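Side-chain contacts in ORF10 (Moritella marina, PDB 6RIW), which forms the ketosynthase-chain length factor didomain of a polyunsaturated fatty acid synthase, the part that probably lengthens the growing acyl chain by condensation: residues G434-G439 with N444-L449; S476-A481 with G842-I847; V141-K146 with E510-V515; V267-R270 with R276-D279. One frame throughout, in Å; residues are numbered along the deposited sequence.

Interaction 1: G434-G439 with N444-L449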
loop_
_atom_site.group_PDB
_atom_site.type_symbol
_atom_site.label_atom_id
_atom_site.label_comp_id
_atom_site.label_asym_id
_atom_site.label_seq_id
_atom_site.Cartn_x
_atom_site.Cartn_y
_atom_site.Cartn_z
ATOM N N GLY A 434 -17.892 19.143 -6.539
ATOM C CA GLY A 434 -16.557 18.814 -6.079
ATOM C C GLY A 434 -16.600 17.565 -5.218
ATOM O O GLY A 434 -17.621 17.259 -4.598
ATOM N N VAL A 435 -15.494 16.823 -5.187
ATOM C CA VAL A 435 -15.323 15.736 -4.227
ATOM C C VAL A 435 -13.970 15.919 -3.558
ATOM O O VAL A 435 -12.950 16.052 -4.249
ATOM C CB VAL A 435 -15.403 14.341 -4.886
ATOM C CG1 VAL A 435 -15.225 13.249 -3.817
ATOM C CG2 VAL A 435 -16.703 14.149 -5.615
ATOM N N SER A 436 -13.957 15.928 -2.224
ATOM C CA SER A 436 -12.747 16.125 -1.440
ATOM C C SER A 436 -12.450 14.885 -0.605
ATOM O O SER A 436 -13.361 14.275 -0.030
ATOM C CB SER A 436 -12.858 17.361 -0.514
ATOM O OG SER A 436 -13.326 18.499 -1.223
ATOM N N VAL A 437 -11.172 14.508 -0.539
ATOM C CA VAL A 437 -10.720 13.491 0.407
ATOM C C VAL A 437 -9.397 13.956 1.003
ATOM O O VAL A 437 -8.494 14.384 0.272
ATOM C CB VAL A 437 -10.588 12.080 -0.218
ATOM C CG1 VAL A 437 -11.956 11.479 -0.477
ATOM C CG2 VAL A 437 -9.794 12.122 -1.534
ATOM N N PHE A 438 -9.298 13.901 2.336
ATOM C CA PHE A 438 -8.130 14.389 3.074
ATOM C C PHE A 438 -7.620 13.277 3.999
ATOM O O PHE A 438 -8.114 13.114 5.119
ATOM C CB PHE A 438 -8.481 15.651 3.857
ATOM C CG PHE A 438 -9.084 16.759 3.015
ATOM C CD1 PHE A 438 -8.516 17.130 1.801
ATOM C CD2 PHE A 438 -10.211 17.443 3.453
ATOM C CE1 PHE A 438 -9.054 18.163 1.037
ATOM C CE2 PHE A 438 -10.757 18.470 2.705
ATOM C CZ PHE A 438 -10.187 18.833 1.491
ATOM N N GLY A 439 -6.614 12.530 3.541
ATOM C CA GLY A 439 -6.147 11.365 4.259
ATOM C C GLY A 439 -5.102 11.655 5.331
ATOM O O GLY A 439 -4.461 12.708 5.335
ATOM N N ASN A 444 -4.055 15.025 0.259
ATOM C CA ASN A 444 -5.286 15.668 -0.165
ATOM C C ASN A 444 -5.548 15.434 -1.641
ATOM O O ASN A 444 -4.615 15.368 -2.451
ATOM C CB ASN A 444 -5.209 17.166 0.105
ATOM C CG ASN A 444 -4.846 17.458 1.537
ATOM O OD1 ASN A 444 -5.482 16.942 2.457
ATOM N ND2 ASN A 444 -3.811 18.270 1.745
ATOM N N ALA A 445 -6.834 15.315 -1.984
ATOM C CA ALA A 445 -7.261 15.326 -3.375
ATOM C C ALA A 445 -8.615 16.014 -3.477
ATOM O O ALA A 445 -9.447 15.916 -2.576
ATOM C CB ALA A 445 -7.361 13.913 -3.980
ATOM N N HIS A 446 -8.829 16.698 -4.595
ATOM C CA HIS A 446 -10.124 17.284 -4.917
ATOM C C HIS A 446 -10.374 17.070 -6.402
ATOM O O HIS A 446 -9.486 17.322 -7.223
ATOM C CB HIS A 446 -10.138 18.776 -4.566
ATOM C CG HIS A 446 -11.485 19.422 -4.717
ATOM N ND1 HIS A 446 -12.487 19.287 -3.773
ATOM C CD2 HIS A 446 -11.986 20.225 -5.691
ATOM C CE1 HIS A 446 -13.548 19.979 -4.164
ATOM N NE2 HIS A 446 -13.267 20.562 -5.320
ATOM N N LEU A 447 -11.549 16.553 -6.745
ATOM C CA LEU A 447 -11.917 16.328 -8.131
ATOM C C LEU A 447 -13.108 17.210 -8.472
ATOM O O LEU A 447 -14.008 17.385 -7.645
ATOM C CB LEU A 447 -12.266 14.865 -8.390
ATOM C CG LEU A 447 -11.125 13.863 -8.213
ATOM C CD1 LEU A 447 -11.651 12.446 -8.406
ATOM C CD2 LEU A 447 -9.988 14.185 -9.191
ATOM N N VAL A 448 -13.094 17.776 -9.675
ATOM C CA VAL A 448 -14.176 18.623 -10.173
ATOM C C VAL A 448 -14.944 17.827 -11.218
ATOM O O VAL A 448 -14.369 17.392 -12.229
ATOM C CB VAL A 448 -13.640 19.943 -10.751
ATOM C CG1 VAL A 448 -14.814 20.863 -11.133
ATOM C CG2 VAL A 448 -12.735 20.607 -9.740
ATOM N N LEU A 449 -16.234 17.596 -10.958
ATOM C CA LEU A 449 -17.075 16.769 -11.805
ATOM C C LEU A 449 -18.224 17.596 -12.376
ATOM O O LEU A 449 -18.735 18.511 -11.723
ATOM C CB LEU A 449 -17.662 15.590 -11.029
ATOM C CG LEU A 449 -16.731 14.864 -10.064
ATOM C CD1 LEU A 449 -17.533 13.815 -9.290
ATOM C CD2 LEU A 449 -15.623 14.223 -10.890
#

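Interaction 2: S476-A481 with G842-I847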
loop_
_atom_site.group_PDB
_atom_site.type_symbol
_atom_site.label_atom_id
_atom_site.label_comp_id
_atom_site.label_asym_id
_atom_site.label_seq_id
_atom_site.Cartn_x
_atom_site.Cartn_y
_atom_site.Cartn_z
ATOM N N SER A 476 21.733 4.776 -0.300
ATOM C CA SER A 476 21.441 3.352 -0.231
ATOM C C SER A 476 21.867 2.792 1.117
ATOM O O SER A 476 22.910 3.169 1.659
ATOM C CB SER A 476 22.160 2.604 -1.353
ATOM O OG SER A 476 23.567 2.752 -1.211
ATOM N N HIS A 477 21.092 1.844 1.618
ATOM C CA HIS A 477 21.434 1.108 2.837
ATOM C C HIS A 477 21.022 -0.348 2.605
ATOM O O HIS A 477 19.857 -0.710 2.802
ATOM C CB HIS A 477 20.737 1.736 4.032
ATOM C CG HIS A 477 21.162 1.165 5.345
ATOM N ND1 HIS A 477 20.970 1.832 6.535
ATOM C CD2 HIS A 477 21.760 -0.006 5.662
ATOM C CE1 HIS A 477 21.431 1.094 7.528
ATOM N NE2 HIS A 477 21.916 -0.027 7.029
ATOM N N PHE A 478 21.976 -1.170 2.165
ATOM C CA PHE A 478 21.739 -2.577 1.838
ATOM C C PHE A 478 22.654 -3.420 2.712
ATOM O O PHE A 478 23.882 -3.380 2.550
ATOM C CB PHE A 478 22.010 -2.857 0.365
ATOM C CG PHE A 478 21.002 -2.264 -0.560
ATOM C CD1 PHE A 478 19.683 -2.698 -0.538
ATOM C CD2 PHE A 478 21.376 -1.278 -1.463
ATOM C CE1 PHE A 478 18.748 -2.170 -1.408
ATOM C CE2 PHE A 478 20.447 -0.738 -2.338
ATOM C CZ PHE A 478 19.121 -1.191 -2.298
ATOM N N GLY A 479 22.069 -4.175 3.638
ATOM C CA GLY A 479 22.919 -4.982 4.499
ATOM C C GLY A 479 23.839 -4.069 5.280
ATOM O O GLY A 479 23.448 -2.988 5.712
ATOM N N SER A 480 25.095 -4.479 5.431
ATOM C CA SER A 480 26.041 -3.622 6.144
ATOM C C SER A 480 26.621 -2.509 5.272
ATOM O O SER A 480 27.428 -1.719 5.773
ATOM C CB SER A 480 27.175 -4.480 6.729
ATOM O OG SER A 480 27.811 -5.170 5.677
ATOM N N ALA A 481 26.249 -2.422 3.994
ATOM C CA ALA A 481 26.642 -1.281 3.150
ATOM C C ALA A 481 25.654 -0.158 3.433
ATOM O O ALA A 481 24.590 -0.058 2.825
ATOM C CB ALA A 481 26.666 -1.662 1.678
ATOM N N GLY A 842 14.152 -3.242 -7.556
ATOM C CA GLY A 842 14.396 -2.332 -8.674
ATOM C C GLY A 842 15.319 -1.181 -8.318
ATOM O O GLY A 842 16.087 -0.708 -9.170
ATOM N N MET A 843 15.267 -0.717 -7.067
ATOM C CA MET A 843 16.142 0.382 -6.653
ATOM C C MET A 843 17.602 -0.067 -6.564
ATOM O O MET A 843 18.504 0.665 -6.993
ATOM C CB MET A 843 15.671 0.961 -5.317
ATOM C CG MET A 843 16.281 2.315 -4.961
ATOM S SD MET A 843 15.942 3.586 -6.194
ATOM C CE MET A 843 14.181 3.863 -5.882
ATOM N N ALA A 844 17.862 -1.261 -6.019
ATOM C CA ALA A 844 19.226 -1.779 -6.009
ATOM C C ALA A 844 19.818 -1.833 -7.416
ATOM O O ALA A 844 20.978 -1.449 -7.623
ATOM C CB ALA A 844 19.273 -3.177 -5.373
ATOM N N SER A 845 19.049 -2.326 -8.390
ATOM C CA SER A 845 19.557 -2.425 -9.763
ATOM C C SER A 845 19.811 -1.053 -10.373
ATOM O O SER A 845 20.809 -0.856 -11.082
ATOM C CB SER A 845 18.568 -3.178 -10.645
ATOM O OG SER A 845 18.336 -4.478 -10.152
ATOM N N ILE A 846 18.878 -0.119 -10.175
ATOM C CA ILE A 846 19.046 1.222 -10.744
ATOM C C ILE A 846 20.268 1.898 -10.144
ATOM O O ILE A 846 21.078 2.511 -10.859
ATOM C CB ILE A 846 17.771 2.056 -10.526
ATOM C CG1 ILE A 846 16.682 1.605 -11.511
ATOM C CG2 ILE A 846 18.077 3.571 -10.698
ATOM C CD1 ILE A 846 15.291 2.264 -11.270
ATOM N N ILE A 847 20.448 1.780 -8.829
ATOM C CA ILE A 847 21.551 2.498 -8.191
ATOM C C ILE A 847 22.903 1.887 -8.567
ATOM O O ILE A 847 23.864 2.625 -8.851
ATOM C CB ILE A 847 21.345 2.551 -6.671
ATOM C CG1 ILE A 847 20.171 3.504 -6.385
ATOM C CG2 ILE A 847 22.652 3.020 -5.948
ATOM C CD1 ILE A 847 19.900 3.716 -4.903
#

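Interaction 3: V141-K146 with E510-V515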
loop_
_atom_site.group_PDB
_atom_site.type_symbol
_atom_site.label_atom_id
_atom_site.label_comp_id
_atom_site.label_asym_id
_atom_site.label_seq_id
_atom_site.Cartn_x
_atom_site.Cartn_y
_atom_site.Cartn_z
ATOM N N VAL A 141 5.693 -19.489 21.312
ATOM C CA VAL A 141 5.009 -19.261 22.593
ATOM C C VAL A 141 4.605 -20.586 23.219
ATOM O O VAL A 141 4.835 -20.823 24.411
ATOM C CB VAL A 141 3.785 -18.344 22.420
ATOM C CG1 VAL A 141 2.939 -18.305 23.739
ATOM C CG2 VAL A 141 4.192 -16.920 22.037
ATOM N N ASP A 142 3.999 -21.475 22.421
ATOM C CA ASP A 142 3.610 -22.793 22.923
ATOM C C ASP A 142 4.782 -23.518 23.567
ATOM O O ASP A 142 4.670 -24.041 24.688
ATOM C CB ASP A 142 3.042 -23.647 21.786
ATOM C CG ASP A 142 2.819 -25.105 22.197
ATOM O OD1 ASP A 142 3.793 -25.898 22.184
ATOM O OD2 ASP A 142 1.658 -25.462 22.525
ATOM N N ASN A 143 5.914 -23.598 22.857
ATOM C CA ASN A 143 7.033 -24.375 23.372
ATOM C C ASN A 143 7.643 -23.735 24.613
ATOM O O ASN A 143 8.104 -24.455 25.509
ATOM C CB ASN A 143 8.102 -24.549 22.307
ATOM C CG ASN A 143 7.618 -25.321 21.093
ATOM O OD1 ASN A 143 8.357 -25.466 20.121
ATOM N ND2 ASN A 143 6.366 -25.801 21.130
ATOM N N ALA A 144 7.674 -22.402 24.679
ATOM C CA ALA A 144 8.159 -21.738 25.887
ATOM C C ALA A 144 7.272 -22.061 27.085
ATOM O O ALA A 144 7.771 -22.309 28.191
ATOM C CB ALA A 144 8.216 -20.223 25.677
ATOM N N LEU A 145 5.949 -22.037 26.891
ATOM C CA LEU A 145 5.034 -22.349 27.987
ATOM C C LEU A 145 5.105 -23.815 28.408
ATOM O O LEU A 145 4.911 -24.119 29.594
ATOM C CB LEU A 145 3.601 -21.953 27.598
ATOM C CG LEU A 145 3.368 -20.432 27.573
ATOM C CD1 LEU A 145 1.995 -20.027 27.027
ATOM C CD2 LEU A 145 3.615 -19.786 28.929
ATOM N N LYS A 146 5.364 -24.738 27.474
ATOM C CA LYS A 146 5.675 -26.113 27.869
ATOM C C LYS A 146 6.870 -26.154 28.819
ATOM O O LYS A 146 6.854 -26.874 29.830
ATOM C CB LYS A 146 5.970 -26.977 26.641
ATOM C CG LYS A 146 4.769 -27.333 25.762
ATOM C CD LYS A 146 5.247 -28.247 24.644
ATOM C CE LYS A 146 4.115 -29.107 24.075
ATOM N NZ LYS A 146 3.062 -28.278 23.386
ATOM N N GLU A 510 14.782 -18.684 15.032
ATOM C CA GLU A 510 15.601 -19.702 14.372
ATOM C C GLU A 510 16.078 -20.786 15.334
ATOM O O GLU A 510 16.566 -21.831 14.877
ATOM C CB GLU A 510 16.819 -19.048 13.692
ATOM C CG GLU A 510 17.984 -18.771 14.628
ATOM C CD GLU A 510 17.883 -17.430 15.349
ATOM O OE1 GLU A 510 16.804 -16.788 15.367
ATOM O OE2 GLU A 510 18.912 -17.004 15.915
ATOM N N SER A 511 15.956 -20.559 16.642
ATOM C CA SER A 511 16.335 -21.560 17.633
ATOM C C SER A 511 15.227 -22.559 17.912
ATOM O O SER A 511 15.450 -23.534 18.640
ATOM C CB SER A 511 16.740 -20.882 18.945
ATOM O OG SER A 511 15.597 -20.536 19.716
ATOM N N ASN A 512 14.043 -22.350 17.363
ATOM C CA ASN A 512 12.930 -23.249 17.620
ATOM C C ASN A 512 12.963 -24.379 16.593
ATOM O O ASN A 512 12.760 -24.155 15.394
ATOM C CB ASN A 512 11.611 -22.490 17.582
ATOM C CG ASN A 512 10.461 -23.348 18.040
ATOM O OD1 ASN A 512 9.965 -24.169 17.282
ATOM N ND2 ASN A 512 10.066 -23.197 19.305
ATOM N N ALA A 513 13.191 -25.602 17.072
ATOM C CA ALA A 513 13.348 -26.729 16.168
ATOM C C ALA A 513 12.060 -27.035 15.424
ATOM O O ALA A 513 12.112 -27.473 14.273
ATOM C CB ALA A 513 13.820 -27.959 16.955
ATOM N N ASN A 514 10.900 -26.830 16.060
ATOM C CA ASN A 514 9.637 -27.120 15.388
ATOM C C ASN A 514 9.370 -26.132 14.250
ATOM O O ASN A 514 8.960 -26.528 13.156
ATOM C CB ASN A 514 8.487 -27.100 16.394
ATOM C CG ASN A 514 8.530 -28.286 17.361
ATOM O OD1 ASN A 514 8.823 -29.407 16.963
ATOM N ND2 ASN A 514 8.256 -28.030 18.641
ATOM N N VAL A 515 9.591 -24.840 14.491
ATOM C CA VAL A 515 9.468 -23.850 13.415
ATOM C C VAL A 515 10.418 -24.183 12.266
ATOM O O VAL A 515 10.027 -24.198 11.092
ATOM C CB VAL A 515 9.727 -22.439 13.969
ATOM C CG1 VAL A 515 9.985 -21.440 12.812
ATOM C CG2 VAL A 515 8.537 -22.001 14.838
HETATM O O HOH W 1 10.717 -26.742 19.151
#

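Interaction 4: V267-R270 with R276-D279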
loop_
_atom_site.group_PDB
_atom_site.type_symbol
_atom_site.label_atom_id
_atom_site.label_comp_id
_atom_site.label_asym_id
_atom_site.label_seq_id
_atom_site.Cartn_x
_atom_site.Cartn_y
_atom_site.Cartn_z
ATOM N N VAL A 267 -14.694 2.947 -14.691
ATOM C CA VAL A 267 -14.061 2.808 -16.003
ATOM C C VAL A 267 -13.993 4.189 -16.642
ATOM O O VAL A 267 -15.023 4.869 -16.753
ATOM C CB VAL A 267 -14.833 1.836 -16.921
ATOM C CG1 VAL A 267 -14.060 1.642 -18.221
ATOM C CG2 VAL A 267 -15.098 0.520 -16.233
ATOM N N LEU A 268 -12.787 4.608 -17.050
ATOM C CA LEU A 268 -12.524 5.950 -17.558
ATOM C C LEU A 268 -12.023 5.925 -18.997
ATOM O O LEU A 268 -11.177 5.101 -19.359
ATOM C CB LEU A 268 -11.476 6.674 -16.704
ATOM C CG LEU A 268 -11.700 6.706 -15.196
ATOM C CD1 LEU A 268 -10.577 7.467 -14.504
ATOM C CD2 LEU A 268 -13.048 7.345 -14.884
ATOM N N LYS A 269 -12.502 6.875 -19.805
ATOM C CA LYS A 269 -11.982 7.079 -21.154
ATOM C C LYS A 269 -11.918 8.574 -21.433
ATOM O O LYS A 269 -12.637 9.361 -20.814
ATOM C CB LYS A 269 -12.860 6.389 -22.227
ATOM C CG LYS A 269 -12.761 4.853 -22.236
ATOM C CD LYS A 269 -13.867 4.226 -23.106
ATOM C CE LYS A 269 -13.670 4.530 -24.592
ATOM N NZ LYS A 269 -14.450 3.581 -25.464
ATOM N N ARG A 270 -11.029 8.970 -22.344
ATOM C CA ARG A 270 -11.072 10.338 -22.845
ATOM C C ARG A 270 -12.444 10.578 -23.478
ATOM O O ARG A 270 -12.999 9.694 -24.134
ATOM C CB ARG A 270 -9.934 10.576 -23.860
ATOM C CG ARG A 270 -8.525 10.498 -23.238
ATOM C CD ARG A 270 -7.392 10.631 -24.264
ATOM N NE ARG A 270 -7.437 9.543 -25.231
ATOM C CZ ARG A 270 -6.729 8.423 -25.141
ATOM N NH1 ARG A 270 -6.869 7.471 -26.053
ATOM N NH2 ARG A 270 -5.885 8.237 -24.134
ATOM N N ARG A 276 -17.176 8.934 -29.458
ATOM C CA ARG A 276 -16.983 8.199 -30.706
ATOM C C ARG A 276 -17.519 6.774 -30.606
ATOM O O ARG A 276 -18.160 6.276 -31.542
ATOM C CB ARG A 276 -15.498 8.207 -31.075
ATOM C CG ARG A 276 -15.087 7.301 -32.233
ATOM C CD ARG A 276 -13.577 7.020 -32.214
ATOM N NE ARG A 276 -13.213 6.108 -31.127
ATOM C CZ ARG A 276 -11.995 6.001 -30.599
ATOM N NH1 ARG A 276 -10.993 6.732 -31.064
ATOM N NH2 ARG A 276 -11.778 5.145 -29.603
ATOM N N ASP A 277 -17.296 6.110 -29.472
ATOM C CA ASP A 277 -17.636 4.698 -29.338
ATOM C C ASP A 277 -19.049 4.466 -28.820
ATOM O O ASP A 277 -19.458 3.308 -28.698
ATOM C CB ASP A 277 -16.623 3.988 -28.423
ATOM C CG ASP A 277 -15.196 4.021 -28.979
ATOM O OD1 ASP A 277 -15.031 4.126 -30.209
ATOM O OD2 ASP A 277 -14.227 3.949 -28.189
ATOM N N GLY A 278 -19.803 5.522 -28.516
ATOM C CA GLY A 278 -21.182 5.353 -28.088
ATOM C C GLY A 278 -21.359 4.847 -26.672
ATOM O O GLY A 278 -22.355 4.176 -26.376
ATOM N N ASP A 279 -20.414 5.142 -25.786
ATOM C CA ASP A 279 -20.506 4.688 -24.407
ATOM C C ASP A 279 -21.550 5.492 -23.637
ATOM O O ASP A 279 -21.847 6.642 -23.957
ATOM C CB ASP A 279 -19.145 4.808 -23.715
ATOM C CG ASP A 279 -18.056 4.039 -24.438
ATOM O OD1 ASP A 279 -18.327 2.902 -24.879
ATOM O OD2 ASP A 279 -16.929 4.562 -24.570
#

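Interaction 1: G434-G439 with N444-L449
Ser-436 and His-446 face each other as a non-hydrogen-bonded antiparallel pair, and what their backbones do not share their side chains do: Ser-436 OG lies 2.8 Å from His-446 ND1 in a hydrogen bond, close to the plane of the imidazole and at its edge. The ring gets there because CG stands opposite the backbone N (chi1 -173°), which carries the imidazole over toward the partner strand. Its far end reaches Gly-434, with His-446 CE1 3.8 Å from Gly-434 CA, just where a side chain would begin. Two pairs further along, on the same face of the sheet, Phe-438 and Asn-444 meet differently. The amide is turned almost perpendicular to the phenyl ring, their planes 81° apart, and Asn-444 OD1 comes obliquely to within 3.1 Å of Phe-438 CD1; the amide nitrogen, ND2, is held by Asp-293 instead. The two strands are the arms of the hairpin that bears the Gly-Phe-Gly-Gly-Ser-Asn signature of ketosynthases, whose turn lies beside the active site in relatives. Its ladder is regular: Val-437 N binds Ala-445 O at 3.0 Å and nearly straight (170°), with Ala-445 N returning the bond, and Val-435 pairs with Leu-447 in the same way. The opposite face is wholly apolar. Val-437 CG2 touches Ala-445 CB at 3.9 Å, and Val-435 CG2 reaches diagonally to Leu-449 CD1 at 3.8 Å. Helices 198-211 and 374-387 cover this greasy side, while helix 304-318 lies against the face of Ser-436, Phe-438 and His-446, where Tyr-315 takes the remaining imidazole nitrogen, NE2.

Interaction 2: S476-A481 with G842-I847
Phe-478, the last residue of strand 469-478, brings the end of its ring against Ala-844 on helix 841-854. From CB the chain sets out toward the helix with CG opposite its own carbonyl carbon (chi1 -71°). CG and the two CD atoms only span the distance; contact starts at the next pair. Phe-478 CE2 comes to 4.0 Å from Ala-844 CA, and CE1 to 4.1 Å from Ala-844 CB. The tip, Phe-478 CZ, makes the closest approach, 3.7 Å from the Ala-844 CB methyl, which meets the ring obliquely. The small alanine lets the ring come near the helix backbone itself. Beside it Ser-476 and Ile-847 meet more loosely, with Ser-476 CB 4.4 Å from Ile-847 CD1. Directly after the ring the chain reverses in a type II' turn from Phe-478 to Ala-481, with Gly-479 at the position of positive phi. This is strand-to-helix packing inside the second ketosynthase-like unit, of the thiolase superfamily. Helix 484-492 closes the cluster, as Phe-487 meets the Phe-478 ring at about 50° and also touches Ser-476 and Ile-847, while Ala-746 of the adjoining strand 741-752 packs on both Phe-478 and Ile-847.

Interaction 3: V141-K146 with E510-V515
Asn-143 OD1 is gripped by two amides of the other segment, Asn-512 ND2 and Asn-514 ND2, each 3.0 Å away. They come from opposite faces of the Asn-143 amide, tilted 34° and 31° from the carbonyl plane. The firmer half is around Asn-512, which is buried. Its amide lies within 21° of the plane of the Asn-143 amide although the side chains cross at about a right angle, and it is doubly tied: ND2 donates to Asn-143 while OD1 accepts from Val-515 N at 2.9 Å, capping the start of helix 513-519. With OD1 committed to the cap, ND2 is left facing Asn-143. The Asn-514 half is more open. This partly exposed residue turns its amide steeply to that of Asn-143, and a water there donates to Asn-143 OD1 at 2.9 Å while accepting from Asn-514 N at 3.1 Å. Asn-143 ND2 turns back to Gln-139 on its own helix. An alanine at Asn-143 would remove the shared acceptor, and both asparagine amides would probably lose their mate across the interface. The contact joins helix 129-148 of the first ketosynthase-like unit to the start of helix 513-519 of the second; Val-515 packs on Leu-136 nearby, while Val-141 and Leu-145 face helices 614-628 and 917-922.

Interaction 4: V267-R270 with R276-D279
A strand running straight into a short helix, itself closed by a Schellman motif at Gly-278, brings Asp-277 and Asp-279 back to Lys-269. The lysine bends at chi3 (68°), and NZ ends between the two carboxylates. It lies 2.8 Å from Asp-279 OD2, on the syn lone pair, and 2.8 Å from Asp-277 OD2, on the anti side. Asp-277 is shared further. Arg-276 holds it side-on, with Arg-276 NE 2.8 Å from Asp-277 OD1, met from above the carboxylate plane, and Arg-276 NH2 3.1 Å from Asp-277 OD2, so that this one oxygen serves both cations. The other oxygen of Asp-279, OD1, is taken by Tyr-106 OH. The aspartates probably offset the positive charges of Lys-269 NZ and Arg-276 NH2, which stand only 5.2 Å apart. With an alanine at Asp-277, Lys-269 and Arg-276 would probably lose their common counter-charge, and the guanidinium, left with a long, weak ion pair to Asp-273, would probably be less firmly held. Strand 259-270 lies between strands 4-12 and 217-224; Lys-269 rests on Met-217 of the latter, Asp-279 on Val-7 of the former, and helix 271-277 follows directly from the strand's end.

In these four contacts the chemistry varies with place in the fold. Interactions 1 and 2 are buried, one a backbone ladder with two unlike faces, the other purely apolar packing of a strand end on a helix; they lie in different ketosynthase-like units, their centres about 36 Å apart on opposite sides of the chain's centre. Interactions 3 and 4 lie further out and are polar: neutral amides and a water in the first, ion pairs in the second. Interactions 1 and 4 share the first unit, nearest atoms about 8 Å apart, and helix 198-211 touches side chains of both. Interaction 3 alone joins the two units, whereas the others are internal to one.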